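Side-chain contacts in ABC transporter binding protein AcbH (Actinoplanes, PDB 3OO8), which binds beta-D-galactopyranose with exclusive preference, serving as the extracellular solute receptor of an ABC transporter: residues S34-E39 against A43-L48; K154-P159 against Q173-V178; I196-I201 against D205-L210. The protein carries 2 engineered substitutions. One frame throughout, in Å; residues are numbered along the deposited sequence.

Interaction 1 of 3, residues S34-E39 against A43-L48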
ATOM      1  N   SER A  34      15.239   9.748   9.827  1.00 12.97           N
ATOM      2  CA  SER A  34      14.688   9.631   8.498  1.00 12.80           C
ATOM      3  C   SER A  34      15.257   8.501   7.648  1.00 12.89           C
ATOM      4  O   SER A  34      16.468   8.389   7.488  1.00 14.83           O
ATOM      5  CB  SER A  34      14.856  10.964   7.752  1.00 12.60           C
ATOM      6  OG  SER A  34      14.475  10.842   6.389  1.00 12.38           O
ATOM      7  N   ASN A  35      14.368   7.694   7.088  1.00 12.04           N
ATOM      8  CA  ASN A  35      14.722   6.637   6.148  1.00 12.54           C
ATOM      9  C   ASN A  35      14.659   7.125   4.703  1.00 11.61           C
ATOM     10  O   ASN A  35      14.746   6.329   3.759  1.00 13.37           O
ATOM     11  CB  ASN A  35      13.831   5.407   6.401  1.00 13.07           C
ATOM     12  CG  ASN A  35      12.353   5.681   6.081  1.00 10.71           C
ATOM     13  OD1 ASN A  35      12.041   6.709   5.498  1.00 14.16           O
ATOM     14  ND2 ASN A  35      11.460   4.736   6.406  1.00 15.15           N
ATOM     15  N   TYR A  36      14.521   8.432   4.481  1.00 14.30           N
ATOM     16  CA  TYR A  36      14.524   8.945   3.105  1.00 12.79           C
ATOM     17  C   TYR A  36      15.975   9.122   2.656  1.00 14.13           C
ATOM     18  O   TYR A  36      16.536  10.212   2.729  1.00 13.59           O
ATOM     19  CB  TYR A  36      13.757  10.264   2.969  1.00 12.14           C
ATOM     20  CG  TYR A  36      12.258  10.159   3.191  1.00 10.74           C
ATOM     21  CD1 TYR A  36      11.481   9.340   2.400  1.00 13.22           C
ATOM     22  CD2 TYR A  36      11.626  10.927   4.184  1.00 10.92           C
ATOM     23  CE1 TYR A  36      10.127   9.248   2.582  1.00 11.85           C
ATOM     24  CE2 TYR A  36      10.240  10.856   4.376  1.00 12.17           C
ATOM     25  CZ  TYR A  36       9.510  10.005   3.578  1.00 11.36           C
ATOM     26  OH  TYR A  36       8.150   9.893   3.717  1.00 11.95           O
ATOM     27  N   SER A  37      16.574   8.039   2.184  1.00 15.06           N
ATOM     28  CA  SER A  37      17.989   8.096   1.813  1.00 15.39           C
ATOM     29  C   SER A  37      18.177   8.277   0.299  1.00 17.41           C
ATOM     30  O   SER A  37      19.220   8.768  -0.130  1.00 19.44           O
ATOM     31  CB  SER A  37      18.731   6.849   2.341  1.00 16.46           C
ATOM     32  OG  SER A  37      18.209   5.651   1.778  1.00 16.08           O
ATOM     33  N   ASP A  38      17.184   7.916  -0.510  1.00 16.06           N
ATOM     34  CA  ASP A  38      17.267   8.159  -1.967  1.00 18.45           C
ATOM     35  C   ASP A  38      17.318   9.672  -2.235  1.00 20.38           C
ATOM     36  O   ASP A  38      16.743  10.480  -1.489  1.00 18.44           O
ATOM     37  CB  ASP A  38      16.105   7.531  -2.743  1.00 17.45           C
ATOM     38  CG  ASP A  38      16.157   6.015  -2.790  1.00 21.95           C
ATOM     39  OD1 ASP A  38      17.193   5.414  -2.451  1.00 25.40           O
ATOM     40  OD2 ASP A  38      15.125   5.431  -3.164  1.00 25.75           O
ATOM     41  N   GLU A  39      18.019  10.060  -3.300  1.00 19.74           N
ATOM     42  CA  GLU A  39      18.285  11.460  -3.569  1.00 20.78           C
ATOM     43  C   GLU A  39      17.027  12.347  -3.604  1.00 19.66           C
ATOM     44  O   GLU A  39      16.967  13.356  -2.925  1.00 16.26           O
ATOM     45  CB  GLU A  39      19.114  11.567  -4.865  1.00 23.73           C
ATOM     46  CG  GLU A  39      19.427  12.977  -5.322  1.00 29.11           C
ATOM     47  CD  GLU A  39      18.257  13.619  -6.025  1.00 38.46           C
ATOM     48  OE1 GLU A  39      17.589  12.920  -6.822  1.00 41.90           O
ATOM     49  OE2 GLU A  39      18.009  14.819  -5.778  1.00 41.78           O
ATOM     50  N   ALA A  43      15.883  15.079  -0.599  1.00 12.56           N
ATOM     51  CA  ALA A  43      15.860  16.496  -0.876  1.00 11.96           C
ATOM     52  C   ALA A  43      14.476  17.049  -0.521  1.00 13.36           C
ATOM     53  O   ALA A  43      14.373  18.118   0.047  1.00 13.08           O
ATOM     54  CB  ALA A  43      16.165  16.716  -2.392  1.00 13.08           C
ATOM     55  N   ALA A  44      13.430  16.309  -0.869  1.00 12.88           N
ATOM     56  CA  ALA A  44      12.057  16.788  -0.590  1.00 11.63           C
ATOM     57  C   ALA A  44      11.855  16.889   0.924  1.00 12.97           C
ATOM     58  O   ALA A  44      11.251  17.862   1.414  1.00 13.72           O
ATOM     59  CB  ALA A  44      11.004  15.875  -1.219  1.00 14.57           C
ATOM     60  N   PHE A  45      12.323  15.878   1.661  1.00 10.39           N
ATOM     61  CA  PHE A  45      12.133  15.898   3.113  1.00 10.69           C
ATOM     62  C   PHE A  45      12.919  17.033   3.735  1.00 11.48           C
ATOM     63  O   PHE A  45      12.463  17.656   4.706  1.00 11.12           O
ATOM     64  CB  PHE A  45      12.560  14.569   3.755  1.00 10.69           C
ATOM     65  CG  PHE A  45      12.198  14.492   5.214  1.00 11.18           C
ATOM     66  CD1 PHE A  45      10.870  14.383   5.580  1.00 10.97           C
ATOM     67  CD2 PHE A  45      13.167  14.441   6.201  1.00 11.05           C
ATOM     68  CE1 PHE A  45      10.487  14.355   6.922  1.00 13.89           C
ATOM     69  CE2 PHE A  45      12.789  14.406   7.548  1.00 14.38           C
ATOM     70  CZ  PHE A  45      11.446  14.346   7.895  1.00 15.63           C
ATOM     71  N   ALA A  46      14.118  17.279   3.230  1.00 13.37           N
ATOM     72  CA  ALA A  46      14.937  18.383   3.777  1.00 12.47           C
ATOM     73  C   ALA A  46      14.226  19.721   3.592  1.00 12.86           C
ATOM     74  O   ALA A  46      14.142  20.541   4.518  1.00 12.32           O
ATOM     75  CB  ALA A  46      16.301  18.421   3.122  1.00 11.80           C
ATOM     76  N   SER A  47      13.683  19.924   2.403  1.00 13.67           N
ATOM     77  CA  SER A  47      12.926  21.135   2.114  1.00 14.82           C
ATOM     78  C   SER A  47      11.703  21.239   2.995  1.00 13.24           C
ATOM     79  O   SER A  47      11.386  22.306   3.496  1.00 13.32           O
ATOM     80  CB  SER A  47      12.482  21.134   0.650  1.00 16.22           C
ATOM     81  OG  SER A  47      11.808  22.333   0.340  1.00 21.85           O
ATOM     82  N   LEU A  48      10.996  20.118   3.174  1.00 12.96           N
ATOM     83  CA  LEU A  48       9.793  20.122   4.007  1.00 11.60           C
ATOM     84  C   LEU A  48      10.112  20.535   5.422  1.00 11.05           C
ATOM     85  O   LEU A  48       9.343  21.244   6.030  1.00 11.24           O
ATOM     86  CB  LEU A  48       9.136  18.738   4.054  1.00 10.81           C
ATOM     87  CG  LEU A  48       7.836  18.609   4.844  1.00 13.88           C
ATOM     88  CD1 LEU A  48       6.748  19.433   4.176  1.00 15.08           C
ATOM     89  CD2 LEU A  48       7.389  17.125   5.052  1.00 13.73           C
TER

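Interaction 2 of 3, residues K154-P159 against Q173-V178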
ATOM      1  N   LYS A 154     -11.529  -1.085 -29.260  1.00 21.22           N
ATOM      2  CA  LYS A 154     -12.088  -2.430 -29.236  1.00 21.86           C
ATOM      3  C   LYS A 154     -13.464  -2.589 -28.622  1.00 21.84           C
ATOM      4  O   LYS A 154     -13.996  -3.709 -28.564  1.00 20.75           O
ATOM      5  CB  LYS A 154     -11.138  -3.395 -28.535  1.00 22.38           C
ATOM      6  CG  LYS A 154      -9.748  -3.446 -29.122  1.00 23.78           C
ATOM      7  CD  LYS A 154      -9.092  -4.774 -28.741  1.00 33.80           C
ATOM      8  CE  LYS A 154      -7.980  -5.182 -29.707  1.00 39.91           C
ATOM      9  NZ  LYS A 154      -8.432  -5.343 -31.131  1.00 42.92           N
ATOM     10  N   GLY A 155     -14.034  -1.479 -28.167  1.00 20.87           N
ATOM     11  CA  GLY A 155     -15.329  -1.472 -27.507  1.00 21.28           C
ATOM     12  C   GLY A 155     -15.342  -2.171 -26.152  1.00 22.07           C
ATOM     13  O   GLY A 155     -16.301  -2.868 -25.835  1.00 22.18           O
ATOM     14  N   TYR A 156     -14.277  -1.991 -25.369  1.00 18.81           N
ATOM     15  CA  TYR A 156     -14.202  -2.550 -24.013  1.00 17.65           C
ATOM     16  C   TYR A 156     -14.709  -1.515 -23.024  1.00 16.71           C
ATOM     17  O   TYR A 156     -14.286  -0.349 -23.077  1.00 18.61           O
ATOM     18  CB  TYR A 156     -12.759  -2.875 -23.633  1.00 14.22           C
ATOM     19  CG  TYR A 156     -12.070  -3.896 -24.524  1.00 16.92           C
ATOM     20  CD1 TYR A 156     -12.811  -4.874 -25.173  1.00 17.60           C
ATOM     21  CD2 TYR A 156     -10.691  -3.953 -24.597  1.00 16.36           C
ATOM     22  CE1 TYR A 156     -12.196  -5.823 -25.965  1.00 17.00           C
ATOM     23  CE2 TYR A 156     -10.049  -4.903 -25.395  1.00 19.70           C
ATOM     24  CZ  TYR A 156     -10.821  -5.839 -26.057  1.00 16.26           C
ATOM     25  OH  TYR A 156     -10.231  -6.811 -26.843  1.00 21.86           O
ATOM     26  N   GLU A 157     -15.616  -1.946 -22.157  1.00 14.74           N
ATOM     27  CA  GLU A 157     -16.161  -1.090 -21.091  1.00 16.27           C
ATOM     28  C   GLU A 157     -15.502  -1.448 -19.761  1.00 15.55           C
ATOM     29  O   GLU A 157     -15.147  -2.598 -19.514  1.00 18.72           O
ATOM     30  CB  GLU A 157     -17.679  -1.276 -20.963  1.00 16.39           C
ATOM     31  CG  GLU A 157     -18.464  -0.999 -22.241  1.00 19.49           C
ATOM     32  CD  GLU A 157     -18.336   0.433 -22.739  1.00 26.02           C
ATOM     33  OE1 GLU A 157     -18.080   1.352 -21.932  1.00 26.17           O
ATOM     34  OE2 GLU A 157     -18.500   0.656 -23.958  1.00 27.33           O
ATOM     35  N   VAL A 158     -15.298  -0.430 -18.927  1.00 16.10           N
ATOM     36  CA  VAL A 158     -14.776  -0.628 -17.567  1.00 16.22           C
ATOM     37  C   VAL A 158     -15.750  -1.473 -16.750  1.00 17.11           C
ATOM     38  O   VAL A 158     -16.924  -1.111 -16.618  1.00 16.78           O
ATOM     39  CB  VAL A 158     -14.517   0.729 -16.878  1.00 16.71           C
ATOM     40  CG1 VAL A 158     -14.226   0.485 -15.386  1.00 18.97           C
ATOM     41  CG2 VAL A 158     -13.372   1.454 -17.565  1.00 21.74           C
ATOM     42  N   PRO A 159     -15.271  -2.600 -16.187  1.00 16.50           N
ATOM     43  CA  PRO A 159     -16.162  -3.518 -15.476  1.00 14.53           C
ATOM     44  C   PRO A 159     -16.311  -3.154 -13.993  1.00 15.88           C
ATOM     45  O   PRO A 159     -15.306  -2.978 -13.283  1.00 17.39           O
ATOM     46  CB  PRO A 159     -15.470  -4.872 -15.655  1.00 15.16           C
ATOM     47  CG  PRO A 159     -14.003  -4.517 -15.706  1.00 12.79           C
ATOM     48  CD  PRO A 159     -13.900  -3.138 -16.313  1.00 15.72           C
ATOM     49  N   GLN A 173      -9.551 -12.415 -24.809  1.00 21.45           N
ATOM     50  CA  GLN A 173      -8.954 -13.644 -25.313  1.00 21.09           C
ATOM     51  C   GLN A 173      -9.410 -13.920 -26.739  1.00 23.43           C
ATOM     52  O   GLN A 173      -8.582 -14.244 -27.596  1.00 25.35           O
ATOM     53  CB  GLN A 173      -9.267 -14.838 -24.404  1.00 22.50           C
ATOM     54  CG  GLN A 173      -8.304 -14.909 -23.239  1.00 22.72           C
ATOM     55  CD  GLN A 173      -8.377 -16.201 -22.434  1.00 20.63           C
ATOM     56  OE1 GLN A 173      -9.391 -16.911 -22.431  1.00 19.43           O
ATOM     57  NE2 GLN A 173      -7.296 -16.494 -21.719  1.00 18.25           N
ATOM     58  N   SER A 174     -10.716 -13.808 -26.979  1.00 24.01           N
ATOM     59  CA  SER A 174     -11.286 -13.968 -28.334  1.00 25.75           C
ATOM     60  C   SER A 174     -10.678 -12.961 -29.309  1.00 25.70           C
ATOM     61  O   SER A 174     -10.494 -13.259 -30.499  1.00 26.50           O
ATOM     62  CB  SER A 174     -12.809 -13.829 -28.301  1.00 25.20           C
ATOM     63  OG  SER A 174     -13.374 -14.984 -27.695  1.00 32.50           O
ATOM     64  N   ASP A 175     -10.353 -11.771 -28.806  1.00 23.64           N
ATOM     65  CA  ASP A 175      -9.693 -10.756 -29.615  1.00 21.32           C
ATOM     66  C   ASP A 175      -8.181 -11.009 -29.771  1.00 20.38           C
ATOM     67  O   ASP A 175      -7.489 -10.220 -30.415  1.00 22.08           O
ATOM     68  CB  ASP A 175      -9.928  -9.350 -29.055  1.00 21.72           C
ATOM     69  CG  ASP A 175     -11.374  -8.860 -29.210  1.00 25.86           C
ATOM     70  OD1 ASP A 175     -12.181  -9.467 -29.960  1.00 23.43           O
ATOM     71  OD2 ASP A 175     -11.711  -7.839 -28.557  1.00 25.71           O
ATOM     72  N   GLY A 176      -7.668 -12.099 -29.204  1.00 19.93           N
ATOM     73  CA  GLY A 176      -6.244 -12.410 -29.304  1.00 20.28           C
ATOM     74  C   GLY A 176      -5.319 -11.622 -28.391  1.00 21.69           C
ATOM     75  O   GLY A 176      -4.141 -11.439 -28.676  1.00 20.81           O
ATOM     76  N   LEU A 177      -5.832 -11.160 -27.253  1.00 18.70           N
ATOM     77  CA  LEU A 177      -5.021 -10.376 -26.347  1.00 20.26           C
ATOM     78  C   LEU A 177      -4.882 -11.162 -25.052  1.00 19.65           C
ATOM     79  O   LEU A 177      -5.808 -11.873 -24.680  1.00 23.19           O
ATOM     80  CB  LEU A 177      -5.790  -9.075 -26.059  1.00 20.76           C
ATOM     81  CG  LEU A 177      -5.090  -7.747 -25.821  1.00 26.77           C
ATOM     82  CD1 LEU A 177      -4.252  -7.354 -27.026  1.00 30.03           C
ATOM     83  CD2 LEU A 177      -6.169  -6.705 -25.564  1.00 27.73           C
ATOM     84  N   VAL A 178      -3.741 -11.038 -24.377  1.00 18.55           N
ATOM     85  CA  VAL A 178      -3.567 -11.619 -23.041  1.00 17.90           C
ATOM     86  C   VAL A 178      -4.399 -10.700 -22.131  1.00 17.04           C
ATOM     87  O   VAL A 178      -4.182  -9.503 -22.173  1.00 18.03           O
ATOM     88  CB  VAL A 178      -2.094 -11.543 -22.619  1.00 16.56           C
ATOM     89  CG1 VAL A 178      -1.932 -11.792 -21.136  1.00 20.33           C
ATOM     90  CG2 VAL A 178      -1.223 -12.499 -23.469  1.00 21.03           C
TER
HETATM   91  O   HOH W   1     -13.407  -6.155 -29.787  1.00 26.11           O

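Interaction 3 of 3, residues I196-I201 against D205-L210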
ATOM      1  N   ILE A 196      -6.313  -8.475  -2.674  1.00  7.77           N
ATOM      2  CA  ILE A 196      -7.530  -7.875  -3.224  1.00  8.53           C
ATOM      3  C   ILE A 196      -8.686  -8.887  -3.288  1.00  8.28           C
ATOM      4  O   ILE A 196      -9.846  -8.517  -3.035  1.00  7.72           O
ATOM      5  CB  ILE A 196      -7.272  -7.151  -4.580  1.00  7.26           C
ATOM      6  CG1 ILE A 196      -8.370  -6.134  -4.913  1.00  7.78           C
ATOM      7  CG2 ILE A 196      -7.056  -8.129  -5.767  1.00 10.03           C
ATOM      8  CD1 ILE A 196      -8.699  -5.110  -3.811  1.00  9.93           C
ATOM      9  N   LEU A 197      -8.390 -10.137  -3.662  1.00  8.99           N
ATOM     10  CA  LEU A 197      -9.414 -11.199  -3.636  1.00  8.55           C
ATOM     11  C   LEU A 197      -9.965 -11.345  -2.215  1.00  7.82           C
ATOM     12  O   LEU A 197     -11.182 -11.437  -2.039  1.00 10.75           O
ATOM     13  CB  LEU A 197      -8.848 -12.521  -4.115  1.00  9.64           C
ATOM     14  CG  LEU A 197      -8.516 -12.510  -5.601  1.00  8.68           C
ATOM     15  CD1 LEU A 197      -7.905 -13.847  -5.912  1.00 10.34           C
ATOM     16  CD2 LEU A 197      -9.785 -12.349  -6.456  1.00 13.12           C
ATOM     17  N   ASN A 198      -9.076 -11.382  -1.225  1.00  9.73           N
ATOM     18  CA  ASN A 198      -9.519 -11.487   0.173  1.00  9.92           C
ATOM     19  C   ASN A 198     -10.383 -10.301   0.613  1.00 12.19           C
ATOM     20  O   ASN A 198     -11.454 -10.494   1.234  1.00  9.32           O
ATOM     21  CB  ASN A 198      -8.301 -11.700   1.095  1.00 10.61           C
ATOM     22  CG  ASN A 198      -8.663 -12.348   2.421  1.00 11.21           C
ATOM     23  OD1 ASN A 198      -9.606 -13.141   2.508  1.00 12.79           O
ATOM     24  ND2 ASN A 198      -7.840 -12.086   3.451  1.00 11.04           N
ATOM     25  N   LEU A 199      -9.971  -9.081   0.258  1.00  9.79           N
ATOM     26  CA  LEU A 199     -10.756  -7.862   0.590  1.00  9.21           C
ATOM     27  C   LEU A 199     -12.119  -7.848  -0.097  1.00  9.45           C
ATOM     28  O   LEU A 199     -13.063  -7.297   0.441  1.00 10.92           O
ATOM     29  CB  LEU A 199     -10.004  -6.609   0.135  1.00  9.26           C
ATOM     30  CG  LEU A 199      -8.714  -6.305   0.898  1.00 10.22           C
ATOM     31  CD1 LEU A 199      -7.907  -5.188   0.262  1.00 10.33           C
ATOM     32  CD2 LEU A 199      -9.044  -5.948   2.355  1.00  9.06           C
ATOM     33  N   ARG A 200     -12.190  -8.394  -1.313  1.00  9.56           N
ATOM     34  CA  ARG A 200     -13.448  -8.399  -2.076  1.00  8.07           C
ATOM     35  C   ARG A 200     -14.389  -9.536  -1.682  1.00  9.73           C
ATOM     36  O   ARG A 200     -15.597  -9.355  -1.799  1.00 13.34           O
ATOM     37  CB  ARG A 200     -13.128  -8.557  -3.567  1.00  7.85           C
ATOM     38  CG  ARG A 200     -12.496  -7.291  -4.121  1.00  7.68           C
ATOM     39  CD  ARG A 200     -13.538  -6.201  -4.439  1.00  6.93           C
ATOM     40  NE  ARG A 200     -12.932  -5.077  -5.166  1.00  9.50           N
ATOM     41  CZ  ARG A 200     -12.275  -4.074  -4.592  1.00  9.98           C
ATOM     42  NH1 ARG A 200     -12.159  -3.993  -3.264  1.00  7.20           N
ATOM     43  NH2 ARG A 200     -11.748  -3.134  -5.349  1.00  9.96           N
ATOM     44  N   ILE A 201     -13.849 -10.685  -1.262  1.00  9.80           N
ATOM     45  CA  ILE A 201     -14.670 -11.867  -0.884  1.00 10.44           C
ATOM     46  C   ILE A 201     -15.031 -11.843   0.604  1.00 10.88           C
ATOM     47  O   ILE A 201     -16.212 -11.991   0.965  1.00 14.03           O
ATOM     48  CB  ILE A 201     -13.918 -13.165  -1.202  1.00 12.94           C
ATOM     49  CG1 ILE A 201     -13.754 -13.236  -2.713  1.00 13.00           C
ATOM     50  CG2 ILE A 201     -14.712 -14.418  -0.760  1.00 12.01           C
ATOM     51  CD1 ILE A 201     -12.749 -14.294  -3.173  1.00 15.56           C
ATOM     52  N   ASP A 205     -11.990  -6.465   7.704  1.00 12.14           N
ATOM     53  CA  ASP A 205     -11.800  -6.972   9.054  1.00 14.66           C
ATOM     54  C   ASP A 205     -11.239  -8.390   9.074  1.00 11.44           C
ATOM     55  O   ASP A 205     -10.288  -8.703   9.811  1.00 12.38           O
ATOM     56  CB  ASP A 205     -13.111  -6.916   9.831  1.00 15.00           C
ATOM     57  CG  ASP A 205     -13.517  -5.492  10.188  1.00 26.17           C
ATOM     58  OD1 ASP A 205     -12.647  -4.585  10.185  1.00 29.45           O
ATOM     59  OD2 ASP A 205     -14.718  -5.292  10.475  1.00 34.52           O
ATOM     60  N   TYR A 206     -11.792  -9.247   8.219  1.00 10.09           N
ATOM     61  CA  TYR A 206     -11.249 -10.603   8.055  1.00  9.91           C
ATOM     62  C   TYR A 206      -9.814 -10.627   7.518  1.00  9.09           C
ATOM     63  O   TYR A 206      -8.985 -11.397   7.994  1.00  9.52           O
ATOM     64  CB  TYR A 206     -12.134 -11.392   7.065  1.00 13.29           C
ATOM     65  CG  TYR A 206     -11.695 -12.822   6.829  1.00 10.70           C
ATOM     66  CD1 TYR A 206     -12.223 -13.867   7.578  1.00 14.35           C
ATOM     67  CD2 TYR A 206     -10.804 -13.152   5.801  1.00  7.80           C
ATOM     68  CE1 TYR A 206     -11.824 -15.187   7.349  1.00 12.45           C
ATOM     69  CE2 TYR A 206     -10.376 -14.451   5.596  1.00 10.93           C
ATOM     70  CZ  TYR A 206     -10.927 -15.478   6.331  1.00 12.07           C
ATOM     71  OH  TYR A 206     -10.551 -16.769   6.110  1.00 14.42           O
ATOM     72  N   HIS A 207      -9.523  -9.825   6.483  1.00  9.55           N
ATOM     73  CA  HIS A 207      -8.167  -9.773   5.984  1.00 10.34           C
ATOM     74  C   HIS A 207      -7.168  -9.405   7.079  1.00 11.37           C
ATOM     75  O   HIS A 207      -6.160 -10.101   7.222  1.00 11.33           O
ATOM     76  CB  HIS A 207      -8.069  -8.818   4.781  1.00 10.75           C
ATOM     77  CG  HIS A 207      -6.696  -8.716   4.184  1.00 11.93           C
ATOM     78  ND1 HIS A 207      -6.073  -9.753   3.513  1.00 10.37           N
ATOM     79  CD2 HIS A 207      -5.845  -7.660   4.120  1.00 10.27           C
ATOM     80  CE1 HIS A 207      -4.890  -9.343   3.084  1.00 10.44           C
ATOM     81  NE2 HIS A 207      -4.727  -8.079   3.443  1.00 10.58           N
ATOM     82  N   ILE A 208      -7.476  -8.385   7.892  1.00 10.47           N
ATOM     83  CA  ILE A 208      -6.560  -7.991   8.960  1.00 12.58           C
ATOM     84  C   ILE A 208      -6.440  -9.095  10.033  1.00 10.84           C
ATOM     85  O   ILE A 208      -5.337  -9.362  10.516  1.00 13.18           O
ATOM     86  CB  ILE A 208      -6.913  -6.591   9.583  1.00 11.70           C
ATOM     87  CG1 ILE A 208      -6.938  -5.511   8.502  1.00 12.94           C
ATOM     88  CG2 ILE A 208      -5.875  -6.200  10.617  1.00 11.44           C
ATOM     89  CD1 ILE A 208      -5.623  -5.439   7.667  1.00 18.07           C
ATOM     90  N   LYS A 209      -7.550  -9.758  10.366  1.00 11.50           N
ATOM     91  CA  LYS A 209      -7.511 -10.881  11.317  1.00 11.85           C
ATOM     92  C   LYS A 209      -6.594 -11.967  10.803  1.00 13.49           C
ATOM     93  O   LYS A 209      -5.774 -12.512  11.563  1.00 14.08           O
ATOM     94  CB  LYS A 209      -8.904 -11.445  11.566  1.00 12.64           C
ATOM     95  CG  LYS A 209      -9.779 -10.625  12.520  1.00 15.63           C
ATOM     96  CD  LYS A 209     -11.142 -11.295  12.611  1.00 26.00           C
ATOM     97  CE  LYS A 209     -12.013 -10.637  13.654  1.00 31.16           C
ATOM     98  NZ  LYS A 209     -13.353 -11.292  13.631  1.00 43.45           N
ATOM     99  N   LEU A 210      -6.697 -12.258   9.501  1.00 11.05           N
ATOM    100  CA  LEU A 210      -5.842 -13.268   8.903  1.00 10.09           C
ATOM    101  C   LEU A 210      -4.374 -12.833   8.984  1.00 12.96           C
ATOM    102  O   LEU A 210      -3.495 -13.619   9.337  1.00 12.04           O
ATOM    103  CB  LEU A 210      -6.234 -13.542   7.439  1.00 10.25           C
ATOM    104  CG  LEU A 210      -5.440 -14.644   6.721  1.00 10.25           C
ATOM    105  CD1 LEU A 210      -5.648 -16.021   7.357  1.00 11.60           C
ATOM    106  CD2 LEU A 210      -5.753 -14.700   5.224  1.00  8.92           C
TER

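Interaction 1 of 3, residues S34-E39 against A43-L48
Tyr-36 and Phe-45 carry the dense half of this contact. Their side chains cross at about a right angle, and the rings meet obliquely, with planes 44° apart and centroids separated by 5.4 Å. Two adjacent ring carbons of the tyrosine do the touching: Tyr-36 CD2 sits 3.8 Å from Phe-45 CG, while its neighbour Tyr-36 CE2 approaches Phe-45 CD1 equally closely. The phenylalanine reaches back from its helix with CG anti to the backbone N (chi1 -172°), which brings the ring across Tyr-36 and Ser-34 side by side, CG and CD1 meeting the tyrosine and CD2 and CE2 the serine. Beside the tyrosine, Ser-34 OG lies 3.8 Å from Phe-45 CD2. That hydroxyl oxygen also accepts a hydrogen bond from Tyr-36 N (3.1 Å), closing an ST turn.

The setting is the first beta-alpha-beta crossover of a class 2 solute-binding fold: strand 30-34 leads through this short loop into helix 39-56, which returns to the parallel neighbour, strand 60-64. Phe-32, edge-to-face with Phe-45, and Phe-331 extend the aromatic cluster. The hydroxyl of Tyr-36 is hydrogen-bonded to Tyr-138, and the side chain of Tyr-36 comes within about 6 Å of that of His-67, a galactose-binding residue.

Toward solvent the contact thins out. Glu-39 and Ala-43, both exposed, are joined chiefly by the backbone, where Ala-43 N donates to Glu-39 O over 3.1 Å in the first turn of the helix. Beyond that bond the glutamate carboxylate comes only loosely near, with Glu-39 OE2 4.3 Å from Ala-43 CB.

Interaction 2 of 3, residues K154-P159 against Q173-V178
Tyr-156 and Asp-175 approach each other from opposite directions, and a single strong contact joins them: Tyr-156 OH donates to Asp-175 OD2 over a very short 2.5 Å. Ring and carboxylate are nearly coplanar, with only 19° between their planes, and OD2 lies at the ring edge close to its plane. The approach is not symmetric about the hydroxyl, for Asp-175 OD2 also comes within 3.3 Å of Tyr-156 CE1. On the other flank of the phenol, Leu-177 gives a looser apolar contact, its CD2 standing 4.3 Å from Tyr-156 CE2.

The conformations of both partners share a first torsion. In Tyr-156 (chi1 -61°) and in Asp-175 (chi1 -70°) CG is turned away from the carbonyl carbon, and each side chain is thereby sent across the gap between the segments. CB of Lys-154, placed by the backbone, lies over one face of the tyrosine ring, 3.5 Å above the plane and toward the rim. Beyond CB the lysine chain takes the same first torsion, slides past the aspartate in the reverse direction and bends at its last torsion, so that Lys-154 NZ remains 4.9 Å from Asp-175 OD2; the positive charge would still be expected to favour an ionised carboxylate.

A water adds a second grip on the same oxygen, donating to Asp-175 OD2 and to Lys-154 O. Leu-168 and Met-172 of helix 162-174 touch the tyrosine, and Phe-151 meets it edge-to-face. The aspartate stands where helix 162-174 ends, just before Gly-176, whose positive phi and bonds back into the last turn form a Schellman motif.

Interaction 3 of 3, residues I196-I201 against D205-L210
Asn-198 (chi1 -157°) and His-207 both swing CG to the far side from their backbone N, and from this setting the two side chains extend toward each other where segments 196-201 and 205-210 have their nearest CA atoms, those of Asn-198 and His-207. Tyr-206 shares the same first torsion. The helices form a splayed hairpin linked by a very short turn: over these segments their axes approach to 8.9 Å and their directions differ by 133°, well short of strictly antiparallel.

The asparagine amide is the wedge between them. Its end lies at the edge of the histidine ring, in the ring plane, although the amide itself is turned 75° against that ring; Asn-198 CG stands 3.8 Å from His-207 ND1. On its other side the amide meets the edge of Tyr-206, again steeply inclined, with Asn-198 CG 4.1 Å from Tyr-206 CD2. The tyrosine hydroxyl looks elsewhere, to a hydrogen bond with Asp-219, which fixes the far end of that ring. Val-225 of helix 220-232 touches Asn-198, and Val-222 of the same helix touches Leu-210, so a third helix backs the hairpin.

Leu-199 sets out with CG beside its backbone N, and its tip then turns toward the second helix. There Leu-199 CD2 packs 3.9 Å from His-207 CB and 4.0 Å from His-207 CD2.

Overall arrangement
The three contacts follow one another along the chain without interleaving, and none touches another. Interaction 1 lies in one lobe of this two-lobed receptor. Interactions 2 and 3 belong to the other lobe, their centres about 42 Å and about 34 Å from that of interaction 1 but about 29 Å from each other. Interaction 2 leads into strand 178-181, a member of the same mixed sheet as strand 30-34 of interaction 1, whereas interaction 3 joins two helices. Interactions 1 and 3 lie on opposite sides of the chain's centre, each near galactose-binding residues, consistent with the two lobes that enclose the sugar in this fold; interaction 2 lies away from the sugar site.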